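Local coordinates for protein ORF 37 (PDB 3FHD) that cuts single- and double-stranded DNA as an endonuclease and exonuclease and helps process branched viral DNA so that unit-length packaged genomes can be produced, at residues 325-330 with 388-393; 271-276 with 304-309; 36-41 with 94-99. One frame throughout, in Å; residues are numbered along the deposited sequence.

Contact 1: 325-330 with 388-393. With SO4 (sulfate ion), chain D.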
# COMPACT_ATOMS: atom_id res chain seq x y z
N TYR A 325 11.38 12.32 2.66
CA TYR A 325 10.11 12.28 3.37
C TYR A 325 10.15 12.58 4.86
O TYR A 325 9.10 12.53 5.51
CB TYR A 325 9.40 10.97 3.10
CG TYR A 325 10.14 9.76 3.59
CD1 TYR A 325 10.05 9.35 4.92
CD2 TYR A 325 10.92 9.01 2.70
CE1 TYR A 325 10.72 8.22 5.36
CE2 TYR A 325 11.58 7.87 3.12
CZ TYR A 325 11.47 7.47 4.44
OH TYR A 325 12.14 6.35 4.82
N LEU A 326 11.33 12.94 5.37
CA LEU A 326 11.45 13.47 6.73
C LEU A 326 11.86 14.95 6.69
O LEU A 326 12.72 15.36 5.89
CB LEU A 326 12.45 12.68 7.58
CG LEU A 326 12.17 11.20 7.92
CD1 LEU A 326 13.44 10.50 8.49
CD2 LEU A 326 10.97 11.05 8.87
N VAL A 327 11.23 15.75 7.54
CA VAL A 327 11.59 17.15 7.67
C VAL A 327 11.80 17.49 9.14
O VAL A 327 11.21 16.86 10.03
CB VAL A 327 10.49 18.07 7.08
CG1 VAL A 327 10.44 17.93 5.56
CG2 VAL A 327 9.14 17.77 7.70
N ALA A 328 12.64 18.49 9.38
CA ALA A 328 12.82 19.05 10.71
C ALA A 328 12.40 20.51 10.67
O ALA A 328 12.67 21.20 9.68
CB ALA A 328 14.28 18.92 11.17
N TYR A 329 11.72 20.96 11.71
CA TYR A 329 11.34 22.37 11.80
C TYR A 329 12.20 23.12 12.82
O TYR A 329 12.08 24.35 12.98
CB TYR A 329 9.85 22.52 12.10
CG TYR A 329 8.93 21.84 11.09
CD1 TYR A 329 8.78 22.34 9.80
CD2 TYR A 329 8.20 20.70 11.45
CE1 TYR A 329 7.93 21.71 8.87
CE2 TYR A 329 7.34 20.08 10.55
CZ TYR A 329 7.22 20.59 9.26
OH TYR A 329 6.39 19.96 8.37
N ASP A 330 13.06 22.37 13.50
CA ASP A 330 14.00 22.93 14.47
C ASP A 330 15.37 23.18 13.81
O ASP A 330 15.92 22.32 13.11
CB ASP A 330 14.13 22.03 15.70
N PHE A 388 9.76 14.69 11.42
CA PHE A 388 8.32 14.58 11.10
C PHE A 388 8.12 14.22 9.64
O PHE A 388 9.01 14.47 8.83
CB PHE A 388 7.59 15.91 11.36
CG PHE A 388 7.75 16.43 12.76
CD1 PHE A 388 7.02 15.89 13.81
CD2 PHE A 388 8.68 17.43 13.03
CE1 PHE A 388 7.19 16.36 15.13
CE2 PHE A 388 8.86 17.92 14.35
CZ PHE A 388 8.12 17.37 15.39
N VAL A 389 6.95 13.67 9.31
CA VAL A 389 6.64 13.34 7.91
C VAL A 389 6.66 14.62 7.06
O VAL A 389 6.22 15.67 7.53
CB VAL A 389 5.28 12.61 7.75
CG1 VAL A 389 4.11 13.54 8.11
CG2 VAL A 389 5.14 12.05 6.30
N ASN A 390 7.18 14.52 5.84
CA ASN A 390 7.07 15.59 4.87
C ASN A 390 5.72 15.47 4.14
O ASN A 390 5.49 14.51 3.35
CB ASN A 390 8.25 15.53 3.89
CG ASN A 390 8.21 16.60 2.82
OD1 ASN A 390 7.29 17.42 2.75
ND2 ASN A 390 9.26 16.62 1.98
N VAL A 391 4.83 16.43 4.42
CA VAL A 391 3.44 16.36 3.95
C VAL A 391 3.32 16.56 2.43
O VAL A 391 2.26 16.31 1.85
CB VAL A 391 2.49 17.34 4.71
CG1 VAL A 391 2.59 17.12 6.24
CG2 VAL A 391 2.78 18.80 4.34
N ARG A 392 4.42 17.00 1.81
CA ARG A 392 4.48 17.14 0.36
C ARG A 392 5.04 15.90 -0.32
O ARG A 392 5.09 15.83 -1.55
CB ARG A 392 5.36 18.34 -0.02
CG ARG A 392 4.80 19.69 0.47
CD ARG A 392 5.40 20.84 -0.32
NE ARG A 392 4.82 20.97 -1.65
CZ ARG A 392 5.51 21.21 -2.77
NH1 ARG A 392 6.84 21.30 -2.75
NH2 ARG A 392 4.87 21.31 -3.93
N HIS A 393 5.53 14.94 0.45
CA HIS A 393 6.23 13.81 -0.18
C HIS A 393 5.21 12.78 -0.61
O HIS A 393 4.15 12.61 0.03
CB HIS A 393 7.28 13.18 0.76
CG HIS A 393 8.16 12.16 0.09
ND1 HIS A 393 7.77 10.85 -0.11
CD2 HIS A 393 9.39 12.27 -0.46
CE1 HIS A 393 8.73 10.20 -0.74
NE2 HIS A 393 9.73 11.03 -0.96
S SO4 D . 4.64 23.05 -7.85
O1 SO4 D . 6.09 23.23 -7.95
O2 SO4 D . 4.37 21.90 -6.98
O3 SO4 D . 4.03 24.26 -7.27
O4 SO4 D . 4.08 22.83 -9.18
O HOH W 1 5.23 17.84 8.94
O HOH W 2 6.22 18.94 5.68
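Tyr325 packs on His393 through its CB, which lies over one face of the imidazole. Tyr325 CB is 3.6 Å from the centroid of the His393 ring and 17° off the ring normal, a CH-pi contact. With chi1 at 63°, CG sits between the backbone N and the carbonyl carbon. That turn sets the phenol beside the imidazole, its edge toward the His393 face with the planes at 67°. Further out the phenol meets Tyr395, Arg270 and Ile426 of strand 423-432, and OH is hydrogen-bonded to Thr428 OG1. His393 ND1 accepts from the backbone N of Tyr395, capping the start of helix 394-412.

The backbones form an antiparallel pair inside the mixed sheet of the PD-(D/E)XK nuclease fold. Val327 and Phe388 are its hydrogen-bonded pair, Val327 N to Phe388 O at 2.9 Å and Phe388 N to Val327 O at 3.0 Å. Asn390 N reaches Tyr325 O at 2.8 Å. Asn390 OD1 accepts from Arg392 N in an Asx turn, while its ND2 binds Ser321 O and Asp324 O. The Tyr329 and Phe388 rings are slid apart, touching through their CD2 atoms at 3.7 Å. Two waters link Tyr329 OH to Val389 O and to Val391 N.

Contact 2: 271-276 with 304-309. With SO4 (sulfate ion), chain C.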
# COMPACT_ATOMS: atom_id res chain seq x y z
N PHE A 271 18.27 2.57 1.00
CA PHE A 271 19.46 1.92 0.49
C PHE A 271 20.66 2.86 0.29
O PHE A 271 21.81 2.39 0.28
CB PHE A 271 19.15 1.11 -0.75
CG PHE A 271 18.22 -0.04 -0.47
CD1 PHE A 271 18.45 -0.90 0.63
CD2 PHE A 271 17.12 -0.28 -1.29
CE1 PHE A 271 17.61 -1.96 0.90
CE2 PHE A 271 16.26 -1.35 -1.02
CZ PHE A 271 16.51 -2.19 0.07
N LYS A 272 20.42 4.17 0.20
CA LYS A 272 21.55 5.13 0.06
C LYS A 272 22.46 5.10 1.27
O LYS A 272 23.59 5.57 1.20
CB LYS A 272 21.07 6.58 -0.09
CG LYS A 272 20.35 6.99 -1.37
CD LYS A 272 19.91 8.50 -1.29
CE LYS A 272 18.88 8.77 -0.15
NZ LYS A 272 18.16 10.12 -0.21
N TYR A 273 21.96 4.58 2.40
CA TYR A 273 22.69 4.60 3.67
C TYR A 273 23.33 3.25 4.01
O TYR A 273 23.90 3.08 5.08
CB TYR A 273 21.78 5.04 4.81
CG TYR A 273 21.49 6.53 4.85
CD1 TYR A 273 22.38 7.42 5.46
CD2 TYR A 273 20.31 7.03 4.32
CE1 TYR A 273 22.11 8.78 5.50
CE2 TYR A 273 20.04 8.39 4.35
CZ TYR A 273 20.95 9.27 4.94
OH TYR A 273 20.67 10.62 4.98
N THR A 274 23.20 2.27 3.12
CA THR A 274 23.84 0.97 3.32
C THR A 274 25.37 1.14 3.34
O THR A 274 25.95 1.79 2.47
CB THR A 274 23.37 -0.05 2.25
OG1 THR A 274 21.95 -0.19 2.32
CG2 THR A 274 24.02 -1.45 2.45
N PHE A 275 26.01 0.64 4.39
CA PHE A 275 27.48 0.73 4.55
C PHE A 275 28.10 -0.63 4.84
O PHE A 275 27.40 -1.58 5.20
CB PHE A 275 27.88 1.71 5.66
CG PHE A 275 27.41 1.30 7.04
CD1 PHE A 275 28.23 0.55 7.87
CD2 PHE A 275 26.16 1.70 7.50
CE1 PHE A 275 27.79 0.15 9.14
CE2 PHE A 275 25.72 1.32 8.78
CZ PHE A 275 26.54 0.54 9.59
N ALA A 276 29.42 -0.71 4.67
CA ALA A 276 30.16 -1.87 5.16
C ALA A 276 31.09 -1.39 6.26
O ALA A 276 31.50 -0.21 6.29
CB ALA A 276 30.95 -2.54 4.04
N TYR A 304 23.63 13.16 7.63
CA TYR A 304 24.44 13.99 6.75
C TYR A 304 25.82 13.41 6.47
O TYR A 304 26.77 14.16 6.28
CB TYR A 304 24.55 15.44 7.30
CG TYR A 304 23.20 16.14 7.52
CD1 TYR A 304 22.11 15.91 6.68
CD2 TYR A 304 23.03 17.02 8.58
CE1 TYR A 304 20.88 16.55 6.89
CE2 TYR A 304 21.82 17.67 8.80
CZ TYR A 304 20.75 17.44 7.96
OH TYR A 304 19.55 18.10 8.18
N SER A 305 25.93 12.08 6.45
CA SER A 305 27.17 11.42 6.03
C SER A 305 27.13 11.07 4.53
O SER A 305 28.09 10.53 3.98
CB SER A 305 27.46 10.20 6.90
OG SER A 305 26.46 9.20 6.74
N ILE A 306 26.00 11.38 3.88
CA ILE A 306 25.83 11.19 2.42
C ILE A 306 25.42 12.50 1.70
O ILE A 306 24.94 13.44 2.34
CB ILE A 306 24.82 10.05 2.06
CG1 ILE A 306 23.39 10.41 2.50
CG2 ILE A 306 25.26 8.69 2.64
CD1 ILE A 306 22.34 9.59 1.83
N SER A 307 25.58 12.54 0.38
CA SER A 307 25.34 13.77 -0.41
C SER A 307 23.86 14.12 -0.66
O SER A 307 23.53 15.28 -0.92
CB SER A 307 26.09 13.72 -1.75
OG SER A 307 25.50 12.75 -2.60
N LYS A 308 22.98 13.12 -0.59
CA LYS A 308 21.54 13.38 -0.71
C LYS A 308 20.80 12.92 0.56
O LYS A 308 20.17 11.85 0.57
CB LYS A 308 20.95 12.70 -1.96
CG LYS A 308 21.38 13.33 -3.29
CD LYS A 308 20.68 14.65 -3.54
CE LYS A 308 21.01 15.23 -4.90
NZ LYS A 308 19.86 16.08 -5.38
N PRO A 309 20.87 13.74 1.63
CA PRO A 309 20.35 13.36 2.95
C PRO A 309 18.83 13.14 2.98
O PRO A 309 18.09 13.80 2.23
CB PRO A 309 20.71 14.55 3.83
CG PRO A 309 21.76 15.29 3.09
CD PRO A 309 21.43 15.10 1.65
S SO4 C . 17.12 5.02 -1.09
O1 SO4 C . 18.14 4.70 -2.10
O2 SO4 C . 17.73 5.60 0.11
O3 SO4 C . 16.22 6.02 -1.68
O4 SO4 C . 16.37 3.80 -0.80
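The ammonium of Lys272 is held by two groups. Its NZ donates to the carbonyl O of Lys308 at 2.8 Å and also forms a salt bridge with Asp324. The lysine comes almost head-on to the carbonyl, with a C=O...N angle of 155°. The chain bends at chi3 (-63°) to bring NZ there. The bond ties the loop after strand 262-269 to the loop after helix 296-303.

The apolar part of the contact lies beside it. Ile306 CD1 rests over one face of the Tyr273 ring, 3.7 Å from CD1 to the ring centroid, and lies 22° off the ring normal. This is a CH-pi contact. The methyl is displaced toward the rim, with Tyr273 CZ as its nearest atom at 3.4 Å. Ile306 CG1 follows at the rim, beside CE1 and CZ, on the same side of the ring. The two side chains cross at about a right angle. Ile306 CD1 also touches CB of Lys272 at 3.8 Å, so the isoleucine fills the angle between lysine and tyrosine.

Tyr273 OH runs on past the isoleucine to Pro309, 3.4 Å from OH to its CA. There the hydroxyl is hydrogen-bonded to Phe303 O and Ala310 N, which fixes the buried phenol at its polar end. Phe302 meets the ring as well.

A sulfate, probably from the crystallisation liquor, is bound by the backbone N atoms at the start of 271-276. Phe271 N gives it a bond of 2.9 Å to O4, and Lys272 N one of 3.0 Å to O2. The arrangement is a surface contact between two loops, which joins the two ends of the connection, made of helices 282-292 and 296-303, between strands 262-269 and 311-313 of the PD-(D/E)XK sheet.

Contact 3: 36-41 with 94-99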
# COMPACT_ATOMS: atom_id res chain seq x y z
N ASP A 36 -13.33 -21.99 -21.54
CA ASP A 36 -12.11 -22.80 -21.37
C ASP A 36 -11.52 -22.63 -19.99
O ASP A 36 -11.58 -21.54 -19.40
CB ASP A 36 -11.05 -22.37 -22.38
CG ASP A 36 -11.44 -22.68 -23.82
OD1 ASP A 36 -12.05 -23.75 -24.10
OD2 ASP A 36 -11.09 -21.85 -24.69
N TYR A 37 -10.91 -23.69 -19.46
CA TYR A 37 -10.27 -23.58 -18.15
C TYR A 37 -8.89 -22.93 -18.28
O TYR A 37 -8.13 -23.26 -19.18
CB TYR A 37 -10.23 -24.94 -17.44
CG TYR A 37 -11.63 -25.44 -17.11
CD1 TYR A 37 -12.48 -24.70 -16.29
CD2 TYR A 37 -12.11 -26.65 -17.62
CE1 TYR A 37 -13.77 -25.12 -15.99
CE2 TYR A 37 -13.41 -27.09 -17.31
CZ TYR A 37 -14.23 -26.31 -16.50
OH TYR A 37 -15.52 -26.71 -16.18
N LEU A 38 -8.59 -21.99 -17.39
CA LEU A 38 -7.31 -21.27 -17.42
C LEU A 38 -6.10 -22.22 -17.37
O LEU A 38 -5.11 -22.03 -18.08
CB LEU A 38 -7.21 -20.28 -16.26
CG LEU A 38 -5.95 -19.40 -16.30
CD1 LEU A 38 -5.85 -18.54 -17.57
CD2 LEU A 38 -5.83 -18.54 -15.03
N VAL A 39 -6.18 -23.22 -16.51
CA VAL A 39 -5.09 -24.20 -16.46
C VAL A 39 -4.84 -24.82 -17.86
O VAL A 39 -3.69 -25.13 -18.20
CB VAL A 39 -5.30 -25.25 -15.33
CG1 VAL A 39 -4.15 -26.25 -15.28
CG2 VAL A 39 -5.43 -24.51 -13.97
N ASP A 40 -5.87 -24.98 -18.67
CA ASP A 40 -5.66 -25.53 -20.02
C ASP A 40 -5.05 -24.52 -21.00
O ASP A 40 -4.27 -24.89 -21.88
CB ASP A 40 -6.96 -26.12 -20.59
CG ASP A 40 -7.46 -27.32 -19.80
OD1 ASP A 40 -6.65 -27.97 -19.08
OD2 ASP A 40 -8.67 -27.61 -19.90
N THR A 41 -5.48 -23.27 -20.86
CA THR A 41 -4.94 -22.12 -21.61
C THR A 41 -3.43 -21.98 -21.35
O THR A 41 -2.64 -21.85 -22.28
CB THR A 41 -5.70 -20.81 -21.17
OG1 THR A 41 -7.10 -20.96 -21.44
CG2 THR A 41 -5.17 -19.54 -21.86
N SER A 94 -13.97 -15.97 -11.57
CA SER A 94 -14.47 -17.18 -12.23
C SER A 94 -13.35 -17.82 -13.07
O SER A 94 -13.21 -19.05 -13.11
CB SER A 94 -15.70 -16.91 -13.10
OG SER A 94 -16.23 -18.14 -13.57
N LYS A 95 -12.53 -16.99 -13.71
CA LYS A 95 -11.46 -17.48 -14.60
C LYS A 95 -10.23 -18.00 -13.82
O LYS A 95 -9.67 -19.05 -14.15
CB LYS A 95 -11.07 -16.40 -15.63
CG LYS A 95 -9.93 -16.75 -16.63
CD LYS A 95 -10.25 -17.99 -17.47
CE LYS A 95 -11.49 -17.74 -18.33
NZ LYS A 95 -11.68 -18.83 -19.35
N VAL A 96 -9.83 -17.27 -12.76
CA VAL A 96 -8.55 -17.53 -12.08
C VAL A 96 -8.60 -18.24 -10.72
O VAL A 96 -7.56 -18.69 -10.23
CB VAL A 96 -7.67 -16.24 -11.88
CG1 VAL A 96 -7.53 -15.48 -13.16
CG2 VAL A 96 -8.22 -15.37 -10.74
N GLY A 97 -9.79 -18.31 -10.13
CA GLY A 97 -9.97 -18.84 -8.76
C GLY A 97 -9.32 -20.19 -8.51
O GLY A 97 -8.55 -20.34 -7.57
N GLU A 98 -9.62 -21.16 -9.38
CA GLU A 98 -9.04 -22.50 -9.30
C GLU A 98 -7.51 -22.47 -9.38
O GLU A 98 -6.82 -23.06 -8.55
CB GLU A 98 -9.60 -23.37 -10.43
N PHE A 99 -6.99 -21.78 -10.40
CA PHE A 99 -5.55 -21.63 -10.57
C PHE A 99 -4.80 -21.06 -9.33
O PHE A 99 -3.70 -21.51 -9.01
CB PHE A 99 -5.24 -20.83 -11.85
CG PHE A 99 -3.77 -20.67 -12.14
CD1 PHE A 99 -3.01 -21.76 -12.58
CD2 PHE A 99 -3.15 -19.44 -12.00
CE1 PHE A 99 -1.65 -21.61 -12.85
CE2 PHE A 99 -1.80 -19.27 -12.27
CZ PHE A 99 -1.04 -20.35 -12.68
O HOH W 3 -10.71 -21.13 -15.53
O HOH W 4 -8.96 -18.74 -20.88
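This is a partly buried packing contact in the helical N-terminal part of the chain, far from the magnesium site and away from the central sheet of the PD-(D/E)XK nuclease fold. The first turn of the short helix 38-42 lies against the C-terminal part of the long helix 83-100, near a kink in that helix.

Leu38 is the apolar centre. Its CG is anti to the backbone N (chi1 -175°), which carries the branch toward the long helix. CD2 then lands between two residues, 4.0 Å from Val96 CG1 and also 4.0 Å from Phe99 CB. The Leu38 and Val96 side chains lie side by side and point the same way, whereas Phe99 crosses Leu38 at a slant. Leu38 CB sits 3.5 Å from the carbonyl O of Lys95. Val39 extends the apolar patch: its CG2 meets the edge of the Phe99 ring, near the ring plane, at 3.9 Å from CD1. Beyond the two segments, Phe99 also packs on Leu54 of helix 47-55 and on Pro155.

Polar bonds gather at the start of the short helix. The Lys95 chain bends at both chi2 and chi3, curling past Leu38 CB to reach the residues just before the short helix. A water joins NZ to Thr41 OG1, and a second links Leu38 N to Lys95 O. The direct bond runs from Lys95 NZ to Asp36 O at 2.7 Å, with the nitrogen in the carbonyl plane at a C=O...N angle of 153°. NZ also donates to the backbone O of Ser34.

In the fold
From the N terminus, contact 3 comes first. It closes a mostly helical loop of 52 residues, bringing helix 83-100 back to helix 38-42. Contact 2 follows after strand 262-269 and closes a shorter, also helical loop before strand 311-313. Contact 1 comes last: its loop runs through helix 348-355 and strand 362-367 and returns along strand 379-389. The three loops follow in series; none nests in or crosses another. Contacts 1 and 2 are neighbours on one side of the chain's centre, with nearest atoms about 6 Å apart. Asp324, just before 325-330, has bonds to both. Contact 3 lies on the opposite side, its centre about 47 Å from each of theirs.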